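Local structure of amino acid adenylation domain-containing protein (Bacillus stratosphericus LAMA 585, 6ULY) at residues A[3-9]-A[386-392]; A[71-77]-A[126-132]. The protein probably activates an alpha-keto acid as its acyl adenylate, acting as the adenylation domain of a keto acid-selecting nonribosomal synthetase module. One frame throughout, in Å; residues are numbered along the deposited sequence.

Contact 1: residues A[3-9]-A[386-392]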
loop_
_atom_site.group_PDB
_atom_site.type_symbol
_atom_site.label_atom_id
_atom_site.label_comp_id
_atom_site.label_asym_id
_atom_site.label_seq_id
_atom_site.Cartn_x
_atom_site.Cartn_y
_atom_site.Cartn_z
ATOM N N LEU A 3 -20.620 -20.502 -6.214
ATOM C CA LEU A 3 -21.449 -19.458 -5.617
ATOM C C LEU A 3 -22.348 -20.111 -4.582
ATOM O O LEU A 3 -23.189 -20.945 -4.930
ATOM C CB LEU A 3 -22.281 -18.726 -6.676
ATOM C CG LEU A 3 -23.179 -17.603 -6.149
ATOM C CD1 LEU A 3 -23.315 -16.489 -7.181
ATOM C CD2 LEU A 3 -24.548 -18.127 -5.762
ATOM N N SER A 4 -22.174 -19.728 -3.316
ATOM C CA SER A 4 -22.861 -20.357 -2.196
ATOM C C SER A 4 -23.627 -19.313 -1.398
ATOM O O SER A 4 -23.050 -18.314 -0.958
ATOM C CB SER A 4 -21.863 -21.079 -1.289
ATOM O OG SER A 4 -22.518 -21.740 -0.222
ATOM N N TYR A 5 -24.919 -19.558 -1.203
ATOM C CA TYR A 5 -25.794 -18.692 -0.426
ATOM C C TYR A 5 -26.117 -19.355 0.903
ATOM O O TYR A 5 -26.425 -20.550 0.952
ATOM C CB TYR A 5 -27.088 -18.406 -1.190
ATOM C CG TYR A 5 -28.072 -17.503 -0.480
ATOM C CD1 TYR A 5 -27.686 -16.256 -0.011
ATOM C CD2 TYR A 5 -29.400 -17.882 -0.317
ATOM C CE1 TYR A 5 -28.586 -15.422 0.620
ATOM C CE2 TYR A 5 -30.309 -17.052 0.307
ATOM C CZ TYR A 5 -29.896 -15.822 0.773
ATOM O OH TYR A 5 -30.795 -14.989 1.399
ATOM N N GLY A 6 -26.052 -18.573 1.977
ATOM C CA GLY A 6 -26.308 -19.085 3.304
ATOM C C GLY A 6 -27.763 -19.186 3.690
ATOM O O GLY A 6 -28.068 -19.618 4.804
ATOM N N GLY A 7 -28.677 -18.800 2.804
ATOM C CA GLY A 7 -30.093 -18.849 3.090
ATOM C C GLY A 7 -30.626 -17.524 3.604
ATOM O O GLY A 7 -29.886 -16.616 3.992
ATOM N N ASP A 8 -31.953 -17.422 3.609
ATOM C CA ASP A 8 -32.595 -16.182 4.018
ATOM C C ASP A 8 -32.313 -15.887 5.482
ATOM O O ASP A 8 -32.368 -16.774 6.341
ATOM C CB ASP A 8 -34.105 -16.255 3.788
ATOM C CG ASP A 8 -34.464 -16.347 2.321
ATOM O OD1 ASP A 8 -35.193 -17.289 1.943
ATOM O OD2 ASP A 8 -34.000 -15.487 1.545
ATOM N N LEU A 9 -32.012 -14.622 5.761
ATOM C CA LEU A 9 -31.821 -14.124 7.117
ATOM C C LEU A 9 -32.900 -13.085 7.378
ATOM O O LEU A 9 -32.920 -12.030 6.738
ATOM C CB LEU A 9 -30.427 -13.525 7.298
ATOM C CG LEU A 9 -30.150 -12.851 8.646
ATOM C CD1 LEU A 9 -30.177 -13.870 9.786
ATOM C CD2 LEU A 9 -28.819 -12.101 8.606
ATOM N N PRO A 386 -21.582 -20.285 4.206
ATOM C CA PRO A 386 -21.884 -18.915 4.627
ATOM C C PRO A 386 -22.993 -18.899 5.663
ATOM O O PRO A 386 -23.886 -19.747 5.664
ATOM C CB PRO A 386 -22.329 -18.228 3.329
ATOM C CG PRO A 386 -21.896 -19.126 2.226
ATOM C CD PRO A 386 -21.870 -20.505 2.779
ATOM N N ILE A 387 -22.939 -17.910 6.548
ATOM C CA ILE A 387 -24.012 -17.709 7.516
ATOM C C ILE A 387 -25.238 -17.222 6.751
ATOM O O ILE A 387 -25.108 -16.763 5.607
ATOM C CB ILE A 387 -23.607 -16.719 8.619
ATOM C CG1 ILE A 387 -23.252 -15.352 8.025
ATOM C CG2 ILE A 387 -22.441 -17.278 9.429
ATOM C CD1 ILE A 387 -22.965 -14.289 9.087
ATOM N N PRO A 388 -26.437 -17.315 7.323
ATOM C CA PRO A 388 -27.616 -16.768 6.645
ATOM C C PRO A 388 -27.391 -15.325 6.220
ATOM O O PRO A 388 -26.795 -14.528 6.946
ATOM C CB PRO A 388 -28.715 -16.881 7.705
ATOM C CG PRO A 388 -28.298 -18.026 8.552
ATOM C CD PRO A 388 -26.790 -18.018 8.569
ATOM N N GLY A 389 -27.873 -15.001 5.018
ATOM C CA GLY A 389 -27.795 -13.668 4.475
ATOM C C GLY A 389 -26.593 -13.408 3.594
ATOM O O GLY A 389 -26.607 -12.441 2.822
ATOM N N ILE A 390 -25.563 -14.244 3.674
ATOM C CA ILE A 390 -24.309 -14.024 2.965
ATOM C C ILE A 390 -24.277 -14.900 1.722
ATOM O O ILE A 390 -24.675 -16.072 1.758
ATOM C CB ILE A 390 -23.100 -14.322 3.873
ATOM C CG1 ILE A 390 -23.051 -13.353 5.062
ATOM C CG2 ILE A 390 -21.812 -14.270 3.067
ATOM C CD1 ILE A 390 -22.578 -11.967 4.719
ATOM N N THR A 391 -23.808 -14.331 0.617
ATOM C CA THR A 391 -23.471 -15.091 -0.576
ATOM C C THR A 391 -21.977 -14.946 -0.823
ATOM O O THR A 391 -21.438 -13.837 -0.758
ATOM C CB THR A 391 -24.259 -14.614 -1.803
ATOM O OG1 THR A 391 -25.653 -14.514 -1.480
ATOM C CG2 THR A 391 -24.094 -15.601 -2.935
ATOM N N ILE A 392 -21.313 -16.064 -1.081
ATOM C CA ILE A 392 -19.901 -16.074 -1.432
ATOM C C ILE A 392 -19.777 -16.574 -2.861
ATOM O O ILE A 392 -20.549 -17.433 -3.300
ATOM C CB ILE A 392 -19.077 -16.961 -0.478
ATOM C CG1 ILE A 392 -19.391 -16.598 0.973
ATOM C CG2 ILE A 392 -17.593 -16.816 -0.782
ATOM C CD1 ILE A 392 -18.629 -17.402 1.975
#
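The ring of Tyr5 and the side chain of Thr391 meet obliquely, with Tyr5 CD1 3.1 Å from Thr391 OG1, while one face of the same ring lies over Gly7 N of its own segment, offset toward the rim. The two residues form a non-hydrogen-bonded pair of an antiparallel ladder that adds the N-terminal strand 3-5 to the outer edge of a five-stranded sheet. With CG anti to the backbone N (chi1 -179°), the tyrosine ring runs forward past Gly389 and Ile390. Next to this pair, Ser4 N donates to Ile392 O at 2.8 Å, and Ile392 N returns a bond to Ser4 O. Ser4, small and polar, fits against the Pro386 ring, and its OG is hydrogen-bonded to Gly449 O. Beyond the strand, Gly6 CA makes a CA-H...O contact of 3.5 Å with Ile387 O; glycine lets the backbones come this close. Gly6 N bonds to Ile390 O at 2.9 Å. Gly389 takes the positive phi (94°) that suits the third position of the type II turn 387-390. Leu9 crosses Pro388 at about a right angle, CB to CB 3.8 Å, just past the point where Gly389 N donates to Gly7 O at 2.8 Å.

Contact 2: residues A[71-77]-A[126-132]. With SO4 (sulfate ion), chain D.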
loop_
_atom_site.group_PDB
_atom_site.type_symbol
_atom_site.label_atom_id
_atom_site.label_comp_id
_atom_site.label_asym_id
_atom_site.label_seq_id
_atom_site.Cartn_x
_atom_site.Cartn_y
_atom_site.Cartn_z
ATOM N N VAL A 71 -15.330 9.254 18.307
ATOM C CA VAL A 71 -14.612 9.182 19.571
ATOM C C VAL A 71 -13.492 8.167 19.416
ATOM O O VAL A 71 -13.737 7.024 19.015
ATOM C CB VAL A 71 -15.536 8.790 20.738
ATOM C CG1 VAL A 71 -14.755 8.762 22.045
ATOM C CG2 VAL A 71 -16.710 9.745 20.823
ATOM N N PHE A 72 -12.273 8.579 19.750
ATOM C CA PHE A 72 -11.080 7.776 19.512
ATOM C C PHE A 72 -10.768 6.964 20.764
ATOM O O PHE A 72 -10.362 7.523 21.788
ATOM C CB PHE A 72 -9.913 8.683 19.131
ATOM C CG PHE A 72 -8.849 8.001 18.325
ATOM C CD1 PHE A 72 -8.868 8.069 16.944
ATOM C CD2 PHE A 72 -7.827 7.297 18.946
ATOM C CE1 PHE A 72 -7.892 7.448 16.192
ATOM C CE2 PHE A 72 -6.843 6.674 18.192
ATOM C CZ PHE A 72 -6.879 6.751 16.815
ATOM N N PHE A 73 -10.948 5.647 20.681
ATOM C CA PHE A 73 -10.732 4.775 21.827
ATOM C C PHE A 73 -9.262 4.384 21.944
ATOM O O PHE A 73 -8.646 3.944 20.968
ATOM C CB PHE A 73 -11.590 3.514 21.714
ATOM C CG PHE A 73 -13.036 3.717 22.089
ATOM C CD1 PHE A 73 -13.613 4.977 22.050
ATOM C CD2 PHE A 73 -13.812 2.643 22.492
ATOM C CE1 PHE A 73 -14.935 5.156 22.395
ATOM C CE2 PHE A 73 -15.135 2.816 22.840
ATOM C CZ PHE A 73 -15.697 4.073 22.796
ATOM N N GLN A 74 -8.712 4.525 23.155
ATOM C CA GLN A 74 -7.335 4.131 23.474
ATOM C C GLN A 74 -7.376 3.538 24.882
ATOM O O GLN A 74 -7.143 4.239 25.870
ATOM C CB GLN A 74 -6.377 5.312 23.374
ATOM C CG GLN A 74 -6.028 5.700 21.947
ATOM C CD GLN A 74 -5.114 4.690 21.284
ATOM O OE1 GLN A 74 -3.893 4.834 21.314
ATOM N NE2 GLN A 74 -5.701 3.657 20.689
ATOM N N PHE A 75 -7.672 2.244 24.963
ATOM C CA PHE A 75 -7.960 1.584 26.225
ATOM C C PHE A 75 -7.010 0.424 26.470
ATOM O O PHE A 75 -6.594 -0.266 25.535
ATOM C CB PHE A 75 -9.405 1.066 26.265
ATOM C CG PHE A 75 -10.425 2.152 26.398
ATOM C CD1 PHE A 75 -10.644 2.766 27.620
ATOM C CD2 PHE A 75 -11.159 2.565 25.303
ATOM C CE1 PHE A 75 -11.579 3.772 27.745
ATOM C CE2 PHE A 75 -12.096 3.572 25.420
ATOM C CZ PHE A 75 -12.308 4.176 26.641
ATOM N N SER A 76 -6.666 0.236 27.746
ATOM C CA SER A 76 -6.078 -0.999 28.236
ATOM C C SER A 76 -7.051 -1.814 29.076
ATOM O O SER A 76 -6.837 -3.018 29.246
ATOM C CB SER A 76 -4.828 -0.700 29.076
ATOM O OG SER A 76 -5.150 0.110 30.194
ATOM N N SER A 77 -8.113 -1.195 29.584
ATOM C CA SER A 77 -9.078 -1.862 30.447
ATOM C C SER A 77 -10.303 -2.267 29.636
ATOM O O SER A 77 -10.940 -1.418 29.004
ATOM C CB SER A 77 -9.493 -0.953 31.602
ATOM O OG SER A 77 -10.737 -1.374 32.135
ATOM N N ILE A 126 -10.005 11.820 22.361
ATOM C CA ILE A 126 -9.449 10.510 22.667
ATOM C C ILE A 126 -9.935 10.101 24.049
ATOM O O ILE A 126 -9.799 10.854 25.020
ATOM C CB ILE A 126 -7.913 10.522 22.594
ATOM C CG1 ILE A 126 -7.449 10.962 21.196
ATOM C CG2 ILE A 126 -7.368 9.141 22.935
ATOM C CD1 ILE A 126 -5.944 11.125 21.061
ATOM N N LEU A 127 -10.523 8.913 24.125
ATOM C CA LEU A 127 -11.061 8.352 25.352
ATOM C C LEU A 127 -10.195 7.167 25.746
ATOM O O LEU A 127 -9.901 6.307 24.907
ATOM C CB LEU A 127 -12.511 7.918 25.142
ATOM C CG LEU A 127 -13.499 8.058 26.291
ATOM C CD1 LEU A 127 -13.521 9.477 26.823
ATOM C CD2 LEU A 127 -14.874 7.643 25.803
ATOM N N THR A 128 -9.791 7.116 27.014
ATOM C CA THR A 128 -8.777 6.161 27.437
ATOM C C THR A 128 -8.973 5.832 28.913
ATOM O O THR A 128 -9.991 6.180 29.518
ATOM C CB THR A 128 -7.372 6.719 27.164
ATOM O OG1 THR A 128 -6.391 5.891 27.801
ATOM C CG2 THR A 128 -7.250 8.143 27.687
ATOM N N ASP A 129 -7.983 5.146 29.480
ATOM C CA ASP A 129 -7.946 4.730 30.873
ATOM C C ASP A 129 -7.120 5.691 31.715
ATOM O O ASP A 129 -6.303 6.461 31.206
ATOM C CB ASP A 129 -7.330 3.338 30.998
ATOM C CG ASP A 129 -8.183 2.279 30.386
ATOM O OD1 ASP A 129 -9.418 2.395 30.498
ATOM O OD2 ASP A 129 -7.622 1.335 29.795
ATOM N N ASP A 130 -7.311 5.601 33.032
ATOM C CA ASP A 130 -6.410 6.300 33.939
ATOM C C ASP A 130 -4.989 5.763 33.815
ATOM O O ASP A 130 -4.023 6.525 33.928
ATOM C CB ASP A 130 -6.909 6.172 35.380
ATOM C CG ASP A 130 -8.075 7.103 35.686
ATOM O OD1 ASP A 130 -8.035 8.278 35.264
ATOM O OD2 ASP A 130 -9.029 6.661 36.359
ATOM N N SER A 131 -4.844 4.460 33.561
ATOM C CA SER A 131 -3.527 3.856 33.400
ATOM C C SER A 131 -2.829 4.274 32.108
ATOM O O SER A 131 -1.622 4.042 31.979
ATOM C CB SER A 131 -3.647 2.330 33.448
ATOM O OG SER A 131 -4.267 1.829 32.276
ATOM N N LEU A 132 -3.546 4.883 31.157
ATOM C CA LEU A 132 -2.963 5.303 29.890
ATOM C C LEU A 132 -3.014 6.801 29.637
ATOM O O LEU A 132 -2.303 7.276 28.744
ATOM C CB LEU A 132 -3.670 4.617 28.711
ATOM C CG LEU A 132 -3.322 3.167 28.384
ATOM C CD1 LEU A 132 -4.171 2.702 27.210
ATOM C CD2 LEU A 132 -1.844 3.009 28.067
HETATM S S SO4 D . -10.300 -4.737 33.101
HETATM O O1 SO4 D . -9.882 -3.381 33.359
HETATM O O2 SO4 D . -9.621 -5.273 31.949
HETATM O O3 SO4 D . -11.715 -4.753 32.859
HETATM O O4 SO4 D . -10.019 -5.570 34.224
#
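An aspartate at the end of one parallel strand binds the turn that follows its neighbour: Asp129 OD2 accepts from Ser76 N, Ser77 N and Ser76 OG, the last at 2.8 Å. Asp129 CG lies beside its own backbone N (chi1 -67°), which carries the carboxylate to these donors. Ser76 N comes nearly along the C-O axis, whereas Ser76 OG arrives on the anti side and Ser77 N on the syn side, both out of the carboxylate plane. Three donors on one oxygen would favour its negative charge. OD1 is buried without a polar partner at the edge of the Phe75 ring, 3.2 Å from CD1. Over one face of that ring lie Leu127 O and Thr128 CA, the latter a CH-pi contact. Strands 70-74 and 125-128, which end here, are neighbours in a mixed seven-stranded sheet covered by helices 78-91 and 109-120. Leu127 N donates to Phe72 O at 2.7 Å, and Leu127 O accepts from Gln74 N. Branched, apolar Leu127 fills the space between Val71 CG1 and Phe75 CZ. On the other face, under helix 109-120, Ile126 CG2 lies alongside Gln74 CG, whose NE2 donates to Phe73 O and Ser99 O, and whose OE1 meets Tyr104 OH. Ser77 N-caps helix 78-91, its OG bonding Ala80 N and O1 of a sulfate probably from the crystallisation liquor.

The two contacts lie in different sheets of the adenylation domain, their centres 37 Å apart and their nearest atoms about 23 Å apart, so they do not touch. Along the chain the order is 3-9, 71-77, 126-132 and 386-392: contact 2, its closest ends 49 positions apart, falls within the long span that contact 1 bridges. Contact 1 brings the start of the chain to segment 386-392, which passes from strand 385-386, outermost in a nine-stranded mixed sheet, to strand 391-395 of the five-stranded antiparallel sheet; the side chain of Ile387 is about 10 Å from the bound keto acyl adenylate. Both strands of contact 2 lie inside the seven-stranded sheet, whose faces are covered by helices 78-91 and 109-120.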